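Local structure of CurF (Lyngbya majuscula, 5DP2) at residues F50-V53 / L54-L57; A188-S191 / P192-S196; E319-V322 / E323-H327; R326-H330 / S331-G335. The protein probably closes the cyclopropane ring of curacin A, as an NADP-binding enoyl reductase-type domain of a polyketide synthase. All coordinates share one frame; numbering follows the deposited sequence.

Contact 1. Residues F50-V53 / L54-L57. With NAP (NADP nicotinamide-adenine-dinucleotide phosphate), chain B.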
# COMPACT_ATOMS: atom_id res chain seq x y z
N PHE A 50 2.01 -0.65 6.56
CA PHE A 50 2.80 -1.57 7.35
C PHE A 50 4.28 -1.16 7.37
O PHE A 50 4.94 -1.29 8.42
CB PHE A 50 2.64 -3.00 6.82
CG PHE A 50 3.18 -4.04 7.74
CD1 PHE A 50 2.54 -4.30 8.97
CD2 PHE A 50 4.31 -4.74 7.41
CE1 PHE A 50 3.04 -5.28 9.83
CE2 PHE A 50 4.80 -5.74 8.25
CZ PHE A 50 4.16 -6.00 9.46
N ARG A 51 4.84 -0.67 6.25
CA ARG A 51 6.23 -0.16 6.23
C ARG A 51 6.48 0.80 7.36
O ARG A 51 7.58 0.83 7.93
CB ARG A 51 6.53 0.58 4.87
CG ARG A 51 7.89 1.31 4.80
CD ARG A 51 9.09 0.39 4.76
NE ARG A 51 9.21 -0.27 3.48
CZ ARG A 51 9.80 0.22 2.36
NH1 ARG A 51 10.37 1.43 2.34
NH2 ARG A 51 9.79 -0.54 1.28
N GLU A 52 5.51 1.65 7.64
CA GLU A 52 5.69 2.70 8.66
C GLU A 52 5.74 2.12 10.07
O GLU A 52 6.46 2.66 10.91
CB GLU A 52 4.60 3.74 8.51
CG GLU A 52 4.73 4.47 7.17
CD GLU A 52 3.58 5.32 6.77
OE1 GLU A 52 2.41 4.92 6.95
OE2 GLU A 52 3.86 6.41 6.20
N VAL A 53 5.00 1.05 10.34
CA VAL A 53 5.17 0.30 11.58
C VAL A 53 6.61 -0.23 11.68
O VAL A 53 7.28 -0.05 12.69
CB VAL A 53 4.12 -0.84 11.69
CG1 VAL A 53 4.39 -1.71 12.89
CG2 VAL A 53 2.71 -0.27 11.75
N LEU A 54 7.09 -0.85 10.60
CA LEU A 54 8.46 -1.37 10.59
C LEU A 54 9.47 -0.24 10.78
O LEU A 54 10.50 -0.42 11.43
CB LEU A 54 8.74 -2.13 9.29
CG LEU A 54 7.86 -3.32 8.94
CD1 LEU A 54 8.33 -3.93 7.62
CD2 LEU A 54 7.86 -4.35 10.07
N ASN A 55 9.17 0.93 10.20
CA ASN A 55 10.07 2.08 10.35
C ASN A 55 10.17 2.50 11.82
O ASN A 55 11.28 2.68 12.37
CB ASN A 55 9.54 3.31 9.59
CG ASN A 55 9.56 3.22 8.06
OD1 ASN A 55 8.77 3.94 7.44
ND2 ASN A 55 10.44 2.44 7.47
N VAL A 56 9.03 2.69 12.49
CA VAL A 56 9.06 3.17 13.88
C VAL A 56 9.81 2.17 14.77
O VAL A 56 10.55 2.59 15.66
CB VAL A 56 7.65 3.45 14.43
CG1 VAL A 56 7.72 3.85 15.90
CG2 VAL A 56 6.96 4.56 13.63
N LEU A 57 9.58 0.89 14.53
CA LEU A 57 10.20 -0.17 15.34
C LEU A 57 11.66 -0.41 15.04
O LEU A 57 12.33 -1.15 15.77
CB LEU A 57 9.40 -1.47 15.15
CG LEU A 57 7.96 -1.43 15.69
CD1 LEU A 57 7.26 -2.73 15.35
CD2 LEU A 57 7.88 -1.11 17.18
PA NAP B . -1.22 -5.22 5.62
O1A NAP B . -2.51 -4.52 5.90
O2A NAP B . -1.18 -6.27 4.57
O5B NAP B . -0.68 -5.79 7.01
C5B NAP B . 0.35 -6.79 7.05
C4B NAP B . -0.15 -8.17 6.69
O4B NAP B . 0.88 -9.09 6.95
C3B NAP B . -1.37 -8.60 7.46
O3B NAP B . -2.44 -8.76 6.53
C2B NAP B . -0.98 -9.94 8.12
O2B NAP B . -1.86 -11.02 7.99
C1B NAP B . 0.28 -10.34 7.36
N9A NAP B . 1.28 -11.01 8.18
C8A NAP B . 2.25 -10.41 8.96
N7A NAP B . 3.02 -11.35 9.56
C5A NAP B . 2.54 -12.54 9.16
C6A NAP B . 2.90 -13.90 9.42
N6A NAP B . 3.93 -14.18 10.24
N1A NAP B . 2.19 -14.85 8.83
C2A NAP B . 1.18 -14.53 8.02
N3A NAP B . 0.76 -13.31 7.70
C4A NAP B . 1.43 -12.32 8.28
O3 NAP B . -0.08 -4.13 5.28
PN NAP B . 0.18 -3.31 3.93
O1N NAP B . 0.58 -1.94 4.32
O2N NAP B . -0.96 -3.49 2.97
O5D NAP B . 1.46 -4.03 3.39
C5D NAP B . 1.36 -5.41 2.95
C4D NAP B . 2.77 -6.02 2.84
O4D NAP B . 3.33 -5.61 1.62
C3D NAP B . 3.76 -5.57 3.92
O3D NAP B . 4.72 -6.61 4.11
C2D NAP B . 4.38 -4.33 3.31
O2D NAP B . 5.68 -4.10 3.87
C1D NAP B . 4.42 -4.70 1.85
N1N NAP B . 4.25 -3.66 0.81
C2N NAP B . 5.18 -3.53 -0.16
C3N NAP B . 5.07 -2.58 -1.17
C7N NAP B . 6.12 -2.48 -2.23
O7N NAP B . 6.04 -1.51 -2.94
N7N NAP B . 7.05 -3.47 -2.32
C4N NAP B . 3.95 -1.73 -1.18
C5N NAP B . 3.01 -1.89 -0.18
C6N NAP B . 3.17 -2.86 0.82
P2B NAP B . -3.23 -11.17 8.81
O1X NAP B . -4.16 -10.08 8.30
O2X NAP B . -3.67 -12.56 8.45
O3X NAP B . -2.88 -10.98 10.27

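Contact 2. Residues A188-S191 / P192-S196. With NAP (NADP nicotinamide-adenine-dinucleotide phosphate), chain B.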
# COMPACT_ATOMS: atom_id res chain seq x y z
N ALA A 188 -6.87 -17.49 -1.62
CA ALA A 188 -6.42 -16.51 -0.61
C ALA A 188 -5.88 -17.21 0.60
O ALA A 188 -6.33 -18.29 0.98
CB ALA A 188 -7.59 -15.63 -0.22
N THR A 189 -4.91 -16.55 1.25
CA THR A 189 -4.49 -16.97 2.60
C THR A 189 -4.67 -15.82 3.57
O THR A 189 -4.51 -14.64 3.23
CB THR A 189 -3.05 -17.50 2.65
OG1 THR A 189 -2.14 -16.40 2.55
CG2 THR A 189 -2.80 -18.56 1.59
N THR A 190 -4.99 -16.17 4.81
CA THR A 190 -5.11 -15.20 5.90
C THR A 190 -5.03 -15.99 7.22
O THR A 190 -5.02 -17.22 7.25
CB THR A 190 -6.43 -14.39 5.79
OG1 THR A 190 -6.43 -13.37 6.76
CG2 THR A 190 -7.66 -15.25 6.00
N SER A 191 -4.97 -15.26 8.32
CA SER A 191 -4.85 -15.91 9.62
C SER A 191 -6.17 -16.63 9.96
O SER A 191 -7.25 -16.24 9.49
CB SER A 191 -4.53 -14.87 10.67
OG SER A 191 -3.27 -14.27 10.44
N PRO A 192 -6.11 -17.68 10.80
CA PRO A 192 -7.30 -18.51 11.04
C PRO A 192 -8.59 -17.74 11.41
O PRO A 192 -9.67 -18.12 10.94
CB PRO A 192 -6.84 -19.46 12.14
CG PRO A 192 -5.38 -19.64 11.83
CD PRO A 192 -4.90 -18.30 11.39
N HIS A 193 -8.49 -16.72 12.25
CA HIS A 193 -9.68 -16.03 12.70
C HIS A 193 -10.25 -15.05 11.67
O HIS A 193 -11.32 -14.50 11.90
CB HIS A 193 -9.46 -15.33 14.04
CG HIS A 193 -8.63 -14.10 13.97
ND1 HIS A 193 -7.27 -14.14 13.79
CD2 HIS A 193 -8.97 -12.80 14.06
CE1 HIS A 193 -6.81 -12.90 13.78
NE2 HIS A 193 -7.83 -12.07 13.95
N LYS A 194 -9.53 -14.83 10.56
CA LYS A 194 -10.00 -13.99 9.46
C LYS A 194 -10.52 -14.79 8.28
O LYS A 194 -11.09 -14.20 7.36
CB LYS A 194 -8.90 -13.02 9.02
CG LYS A 194 -8.39 -12.13 10.13
CD LYS A 194 -7.37 -11.11 9.64
CE LYS A 194 -6.71 -10.36 10.79
NZ LYS A 194 -5.84 -9.25 10.31
N ILE A 195 -10.35 -16.12 8.29
CA ILE A 195 -10.78 -16.94 7.15
C ILE A 195 -12.26 -16.76 6.87
O ILE A 195 -12.66 -16.57 5.72
CB ILE A 195 -10.39 -18.42 7.38
CG1 ILE A 195 -8.86 -18.57 7.28
CG2 ILE A 195 -11.12 -19.32 6.39
CD1 ILE A 195 -8.33 -19.95 7.60
N SER A 196 -13.09 -16.84 7.91
CA SER A 196 -14.52 -16.73 7.73
C SER A 196 -14.91 -15.39 7.12
O SER A 196 -15.88 -15.31 6.34
CB SER A 196 -15.22 -16.89 9.10
OG SER A 196 -14.82 -15.86 10.02
PA NAP B . -1.22 -5.22 5.62
O1A NAP B . -2.51 -4.52 5.90
O2A NAP B . -1.18 -6.27 4.57
O5B NAP B . -0.68 -5.79 7.01
C5B NAP B . 0.35 -6.79 7.05
C4B NAP B . -0.15 -8.17 6.69
O4B NAP B . 0.88 -9.09 6.95
C3B NAP B . -1.37 -8.60 7.46
O3B NAP B . -2.44 -8.76 6.53
C2B NAP B . -0.98 -9.94 8.12
O2B NAP B . -1.86 -11.02 7.99
C1B NAP B . 0.28 -10.34 7.36
N9A NAP B . 1.28 -11.01 8.18
C8A NAP B . 2.25 -10.41 8.96
N7A NAP B . 3.02 -11.35 9.56
C5A NAP B . 2.54 -12.54 9.16
C6A NAP B . 2.90 -13.90 9.42
N6A NAP B . 3.93 -14.18 10.24
N1A NAP B . 2.19 -14.85 8.83
C2A NAP B . 1.18 -14.53 8.02
N3A NAP B . 0.76 -13.31 7.70
C4A NAP B . 1.43 -12.32 8.28
O3 NAP B . -0.08 -4.13 5.28
PN NAP B . 0.18 -3.31 3.93
O1N NAP B . 0.58 -1.94 4.32
O2N NAP B . -0.96 -3.49 2.97
O5D NAP B . 1.46 -4.03 3.39
C5D NAP B . 1.36 -5.41 2.95
C4D NAP B . 2.77 -6.02 2.84
O4D NAP B . 3.33 -5.61 1.62
C3D NAP B . 3.76 -5.57 3.92
O3D NAP B . 4.72 -6.61 4.11
C2D NAP B . 4.38 -4.33 3.31
O2D NAP B . 5.68 -4.10 3.87
C1D NAP B . 4.42 -4.70 1.85
N1N NAP B . 4.25 -3.66 0.81
C2N NAP B . 5.18 -3.53 -0.16
C3N NAP B . 5.07 -2.58 -1.17
C7N NAP B . 6.12 -2.48 -2.23
O7N NAP B . 6.04 -1.51 -2.94
N7N NAP B . 7.05 -3.47 -2.32
C4N NAP B . 3.95 -1.73 -1.18
C5N NAP B . 3.01 -1.89 -0.18
C6N NAP B . 3.17 -2.86 0.82
P2B NAP B . -3.23 -11.17 8.81
O1X NAP B . -4.16 -10.08 8.30
O2X NAP B . -3.67 -12.56 8.45
O3X NAP B . -2.88 -10.98 10.27

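Contact 3. Residues E319-V322 / E323-H327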
# COMPACT_ATOMS: atom_id res chain seq x y z
N GLU A 319 -5.60 12.07 17.53
CA GLU A 319 -5.09 11.94 18.89
C GLU A 319 -4.81 10.49 19.28
O GLU A 319 -4.04 10.26 20.22
CB GLU A 319 -5.99 12.63 19.92
CG GLU A 319 -7.38 12.04 20.11
CD GLU A 319 -8.49 12.59 19.20
OE1 GLU A 319 -8.18 13.22 18.16
OE2 GLU A 319 -9.68 12.39 19.56
N ASP A 320 -5.40 9.54 18.57
CA ASP A 320 -5.22 8.12 18.82
C ASP A 320 -4.29 7.47 17.81
O ASP A 320 -4.38 6.27 17.56
CB ASP A 320 -6.58 7.41 18.80
CG ASP A 320 -7.49 7.87 19.90
OD1 ASP A 320 -6.99 8.43 20.89
OD2 ASP A 320 -8.71 7.67 19.78
N VAL A 321 -3.34 8.25 17.25
CA VAL A 321 -2.46 7.71 16.23
C VAL A 321 -1.60 6.54 16.74
O VAL A 321 -1.34 5.62 15.96
CB VAL A 321 -1.59 8.86 15.62
CG1 VAL A 321 -0.63 9.47 16.64
CG2 VAL A 321 -0.87 8.39 14.38
N VAL A 322 -1.18 6.55 18.00
CA VAL A 322 -0.40 5.41 18.49
C VAL A 322 -1.24 4.12 18.42
O VAL A 322 -0.77 3.08 17.97
CB VAL A 322 0.12 5.66 19.93
CG1 VAL A 322 0.73 4.40 20.52
CG2 VAL A 322 1.16 6.78 19.92
N GLU A 323 -2.48 4.20 18.89
CA GLU A 323 -3.38 3.05 18.82
C GLU A 323 -3.67 2.63 17.37
O GLU A 323 -3.85 1.44 17.11
CB GLU A 323 -4.66 3.30 19.58
CG GLU A 323 -4.43 3.34 21.09
CD GLU A 323 -3.69 2.12 21.66
OE1 GLU A 323 -3.97 0.96 21.27
OE2 GLU A 323 -2.80 2.30 22.52
N ALA A 324 -3.72 3.58 16.43
CA ALA A 324 -3.91 3.24 15.03
C ALA A 324 -2.74 2.38 14.52
O ALA A 324 -2.91 1.37 13.86
CB ALA A 324 -4.05 4.50 14.21
N PHE A 325 -1.50 2.83 14.83
CA PHE A 325 -0.33 2.06 14.46
C PHE A 325 -0.33 0.69 15.13
O PHE A 325 0.01 -0.32 14.51
CB PHE A 325 0.99 2.80 14.79
CG PHE A 325 1.49 3.78 13.74
CD1 PHE A 325 0.78 4.93 13.41
CD2 PHE A 325 2.70 3.58 13.11
CE1 PHE A 325 1.27 5.82 12.45
CE2 PHE A 325 3.21 4.47 12.17
CZ PHE A 325 2.49 5.61 11.85
N ARG A 326 -0.73 0.64 16.41
CA ARG A 326 -0.77 -0.64 17.13
C ARG A 326 -1.81 -1.58 16.56
O ARG A 326 -1.60 -2.81 16.56
CB ARG A 326 -1.05 -0.40 18.62
CG ARG A 326 0.14 0.03 19.41
CD ARG A 326 -0.23 0.26 20.86
NE ARG A 326 0.99 0.56 21.58
CZ ARG A 326 1.07 1.32 22.67
NH1 ARG A 326 -0.04 1.83 23.21
NH2 ARG A 326 2.25 1.54 23.26
N HIS A 327 -2.92 -1.03 16.06
CA HIS A 327 -3.98 -1.85 15.47
C HIS A 327 -3.42 -2.63 14.29
O HIS A 327 -3.72 -3.80 14.07
CB HIS A 327 -5.15 -0.95 15.09
CG HIS A 327 -6.42 -1.66 14.76
ND1 HIS A 327 -7.35 -2.05 15.70
CD2 HIS A 327 -6.95 -1.99 13.56
CE1 HIS A 327 -8.39 -2.59 15.09
NE2 HIS A 327 -8.16 -2.58 13.79

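Contact 4. Residues R326-H330 / S331-G335. With NAP (NADP nicotinamide-adenine-dinucleotide phosphate), chain B.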
# COMPACT_ATOMS: atom_id res chain seq x y z
N ARG A 326 -0.73 0.64 16.41
CA ARG A 326 -0.77 -0.64 17.13
C ARG A 326 -1.81 -1.58 16.56
O ARG A 326 -1.60 -2.81 16.56
CB ARG A 326 -1.05 -0.40 18.62
CG ARG A 326 0.14 0.03 19.41
CD ARG A 326 -0.23 0.26 20.86
NE ARG A 326 0.99 0.56 21.58
CZ ARG A 326 1.07 1.32 22.67
NH1 ARG A 326 -0.04 1.83 23.21
NH2 ARG A 326 2.25 1.54 23.26
N HIS A 327 -2.92 -1.03 16.06
CA HIS A 327 -3.98 -1.85 15.47
C HIS A 327 -3.42 -2.63 14.29
O HIS A 327 -3.72 -3.80 14.07
CB HIS A 327 -5.15 -0.95 15.09
CG HIS A 327 -6.42 -1.66 14.76
ND1 HIS A 327 -7.35 -2.05 15.70
CD2 HIS A 327 -6.95 -1.99 13.56
CE1 HIS A 327 -8.39 -2.59 15.09
NE2 HIS A 327 -8.16 -2.58 13.79
N LEU A 328 -2.57 -1.95 13.49
CA LEU A 328 -1.91 -2.59 12.35
C LEU A 328 -0.79 -3.53 12.81
O LEU A 328 -0.70 -4.67 12.32
CB LEU A 328 -1.39 -1.52 11.37
CG LEU A 328 -0.83 -2.07 10.07
CD1 LEU A 328 -1.77 -3.03 9.35
CD2 LEU A 328 -0.43 -0.91 9.19
N GLN A 329 0.01 -3.11 13.78
CA GLN A 329 1.08 -3.98 14.30
C GLN A 329 0.54 -5.32 14.80
O GLN A 329 1.13 -6.36 14.52
CB GLN A 329 1.78 -3.28 15.44
CG GLN A 329 2.90 -4.09 16.06
CD GLN A 329 3.38 -3.55 17.40
OE1 GLN A 329 2.66 -2.82 18.10
NE2 GLN A 329 4.59 -3.92 17.78
N HIS A 330 -0.56 -5.27 15.55
CA HIS A 330 -1.20 -6.47 16.11
C HIS A 330 -2.14 -7.15 15.13
O HIS A 330 -2.74 -8.17 15.46
CB HIS A 330 -1.93 -6.12 17.41
CG HIS A 330 -1.02 -5.69 18.52
ND1 HIS A 330 0.25 -6.20 18.69
CD2 HIS A 330 -1.21 -4.78 19.50
CE1 HIS A 330 0.81 -5.60 19.73
NE2 HIS A 330 -0.06 -4.75 20.24
N SER A 331 -2.25 -6.59 13.93
CA SER A 331 -2.99 -7.17 12.83
C SER A 331 -4.43 -7.44 13.17
O SER A 331 -4.94 -8.55 12.95
CB SER A 331 -2.31 -8.42 12.33
OG SER A 331 -2.60 -8.52 10.96
N LYS A 332 -5.08 -6.44 13.73
CA LYS A 332 -6.46 -6.53 14.19
C LYS A 332 -7.47 -6.22 13.11
O LYS A 332 -8.67 -6.18 13.39
CB LYS A 332 -6.67 -5.57 15.37
CG LYS A 332 -5.83 -5.89 16.58
CD LYS A 332 -6.12 -4.89 17.69
CE LYS A 332 -5.52 -5.29 19.01
NZ LYS A 332 -6.00 -4.40 20.10
N HIS A 333 -6.99 -6.01 11.89
CA HIS A 333 -7.77 -5.35 10.84
C HIS A 333 -8.15 -6.25 9.67
O HIS A 333 -7.60 -7.30 9.42
CB HIS A 333 -6.92 -4.20 10.30
CG HIS A 333 -5.69 -4.66 9.61
ND1 HIS A 333 -4.80 -5.55 10.19
CD2 HIS A 333 -5.25 -4.42 8.35
CE1 HIS A 333 -3.86 -5.83 9.29
NE2 HIS A 333 -4.11 -5.15 8.18
N ILE A 334 -9.12 -5.73 8.90
CA ILE A 334 -9.37 -6.13 7.52
C ILE A 334 -9.30 -4.84 6.70
O ILE A 334 -10.04 -3.89 6.99
CB ILE A 334 -10.76 -6.76 7.33
CG1 ILE A 334 -10.99 -7.94 8.26
CG2 ILE A 334 -10.99 -7.09 5.85
CD1 ILE A 334 -10.21 -9.16 7.88
N GLY A 335 -8.44 -4.79 5.69
CA GLY A 335 -8.38 -3.59 4.84
C GLY A 335 -7.41 -2.55 5.36
O GLY A 335 -6.21 -2.85 5.54
PA NAP B . -1.22 -5.22 5.62
O1A NAP B . -2.51 -4.52 5.90
O2A NAP B . -1.18 -6.27 4.57
O5B NAP B . -0.68 -5.79 7.01
C5B NAP B . 0.35 -6.79 7.05
C4B NAP B . -0.15 -8.17 6.69
O4B NAP B . 0.88 -9.09 6.95
C3B NAP B . -1.37 -8.60 7.46
O3B NAP B . -2.44 -8.76 6.53
C2B NAP B . -0.98 -9.94 8.12
O2B NAP B . -1.86 -11.02 7.99
C1B NAP B . 0.28 -10.34 7.36
N9A NAP B . 1.28 -11.01 8.18
C8A NAP B . 2.25 -10.41 8.96
N7A NAP B . 3.02 -11.35 9.56
C5A NAP B . 2.54 -12.54 9.16
C6A NAP B . 2.90 -13.90 9.42
N6A NAP B . 3.93 -14.18 10.24
N1A NAP B . 2.19 -14.85 8.83
C2A NAP B . 1.18 -14.53 8.02
N3A NAP B . 0.76 -13.31 7.70
C4A NAP B . 1.43 -12.32 8.28
O3 NAP B . -0.08 -4.13 5.28
PN NAP B . 0.18 -3.31 3.93
O1N NAP B . 0.58 -1.94 4.32
O2N NAP B . -0.96 -3.49 2.97
O5D NAP B . 1.46 -4.03 3.39
C5D NAP B . 1.36 -5.41 2.95
C4D NAP B . 2.77 -6.02 2.84
O4D NAP B . 3.33 -5.61 1.62
C3D NAP B . 3.76 -5.57 3.92
O3D NAP B . 4.72 -6.61 4.11
C2D NAP B . 4.38 -4.33 3.31
O2D NAP B . 5.68 -4.10 3.87
C1D NAP B . 4.42 -4.70 1.85
N1N NAP B . 4.25 -3.66 0.81
C2N NAP B . 5.18 -3.53 -0.16
C3N NAP B . 5.07 -2.58 -1.17
C7N NAP B . 6.12 -2.48 -2.23
O7N NAP B . 6.04 -1.51 -2.94
N7N NAP B . 7.05 -3.47 -2.32
C4N NAP B . 3.95 -1.73 -1.18
C5N NAP B . 3.01 -1.89 -0.18
C6N NAP B . 3.17 -2.86 0.82
P2B NAP B . -3.23 -11.17 8.81
O1X NAP B . -4.16 -10.08 8.30
O2X NAP B . -3.67 -12.56 8.45
O3X NAP B . -2.88 -10.98 10.27
O HOH W 1 -10.54 -3.54 13.18

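Contact 1. Residues F50-V53 / L54-L57
The first turn of helix 50-57 forms part of the NADP pocket: F50 meets the cofactor at the helix start and is backed by L54, one turn further on. The backbone N of F50 donates a nearly straight hydrogen bond to the nicotinamide-side phosphate, 3.0 Å from N to NAP O1N with an N-H...O angle of 170°. Its ring is swung away from that N (CG anti to it, chi1 -168°) and stands between the cofactor and the L54 side chain. Carbon C5B of the adenosine ribose lies over one ring face near the rim, 3.8 Å above the plane, while O2D of the nicotinamide ribose sits at the ring edge, in its plane. Obliquely to the ring comes the branched end of L54, CD2 lying 3.8 Å from F50 CE2. The same pair is tied along the backbone by L54 N to F50 O (3.1 Å). One turn on, V53 and L57 point the same way, with V53 CG1 3.9 Å from L57 CD1. On another side R51 CD rests 3.7 Å from N55 ND2; both polar ends turn to E62, R51 also pairing with D280, and N55 OD1 receives R67. A serine in place of F50 would probably keep the backbone bond but strip C5B of its flat support and leave the L54 methyls without their aromatic neighbour. Because an amide of the helix's first residue faces the phosphate, the positive end of the helix dipole is likely to add to the attraction for the pyrophosphate.

Contact 2. Residues A188-S191 / P192-S196
S191 holds OG anti to its carbonyl carbon (chi1 -64°), beside its own N, while K194 runs fully extended beyond CG, its last three torsions all near 180°; hydroxyl and ammonium thus reach the same phosphate. The setting is the Rossmann fold, in the turn from strand 185-190 to helix 195-200 of a beta-alpha-beta unit, which here receives the 2'-phosphate of NADP. S191 OG donates to NAP O2X at 2.7 Å, and S191 N reaches that oxygen at 3.0 Å, so one residue grips it twice. K194 NZ takes a different oxygen, NAP O1X, at 2.7 Å. The lysine's positive charge would be expected to offset part of the negative charge that distinguishes NADP from NAD, while the hydroxyl and amide add hydrogen bonds. Second-shell partners steady the donors: R210 NE bonds S191 OG, and K194 NZ also reaches backbone carbonyls of S331 and H333. The turn is closed by K194 N bonding to S191 O (2.9 Å), the donor standing well above the carbonyl plane, 43° out of it. T190 crosses K194 at about a right angle, OG1 3.4 Å from K194 CB; that hydroxyl is bonded to S168 OG and has a weak, unsettled approach to O2X. On its other branch, T190 CG2 packs 3.8 Å from I195 CG1.

Contact 3. Residues E319-V322 / E323-H327
The guanidinium of R326 carries V322 CG1 on one face, 3.7 Å above the plane and over its centre, while the carboxylate of E323 comes to its edge. R326 NH1 and E323 OE2 form a salt bridge of 2.9 Å, the acceptor just 9° out of the guanidinium plane and OE2 met on its syn side. At the ring edge of F325 lies V321 O, near the plane and 3.4 Å from F325 CD1. V321 CG2, anti to the backbone N, runs alongside the ring, 3.9 Å from F325 CE1. All this belongs to helix 321-329, the crossover of a beta-alpha-beta unit between parallel strands 313-317 and 336-340. Its N-terminal part is held by A324 N to D320 O (3.0 Å), F325 N to V321 O (3.0 Å) and R326 N to V322 O (2.9 Å). A serine in place of R326 would probably leave the E323 carboxylate without this charged mate and V322 CG1 without its flat cover. F325 packs against E52, V53 and V56 of helix 50-57, whereas A324 turns its methyl to F316, I337 and V339 of the two strands, and the ring of H327 meets F316 edge-to-face.

Contact 4. Residues R326-H330 / S331-G335
S331 leaves helix 321-329 with positive phi (56°), and the chain turns sharply aside so that K332 N bonds H327 O, five residues earlier, at 3.0 Å and almost straight (177°). S331 N bonds L328 O at 2.9 Å, but from far above the carbonyl plane; the two bonds make a Schellman motif. Two CH-pi contacts pack the departing chain onto the helix end. K332 CB sits over one face of the H327 ring, 3.6 Å from its centroid, and L328 CD1 covers one face of the H333 ring at the same 3.6 Å from that centroid. The H327 edge is used too: a water in the ring plane lies 2.6 Å from NE2 and donates a longer bond to K332 O. With chi1 at 66°, CG of H333 stands between its backbone N and carbonyl carbon, and the ring edge faces the cofactor, NE2 donating to NAP O1A at 2.9 Å. S331 OG donates to NAP O3X at 2.6 Å. The methyl of L328 probably limits how the H333 ring can turn. A helix C-cap of Schellman type thus leads into a loop of the NADP pocket that holds both pyrophosphate and 2'-phosphate.

In the fold
NADP ties three of the four contacts together. Contact 1 and contact 4 meet the pyrophosphate, and contact 4 shares the 2'-phosphate with contact 2. Contacts 1 and 2 do not touch, their centres lying about 23 Å apart, so the cofactor spans the distance. Contact 4 bridges them: F50 N is 3.6 Å from L328 CD2, while K194 NZ probably bonds H333 O at 2.8 Å and S331 O at 2.9 Å. Contact 3, on the same helix as contact 4, lies back from the ligand, the F325 side chain about 10 Å away, yet packs on contact 1, with V53 CG2 3.9 Å from F325 O. Helix 321-329 thus links the packing against helix 50-57 with the phosphate-binding loop.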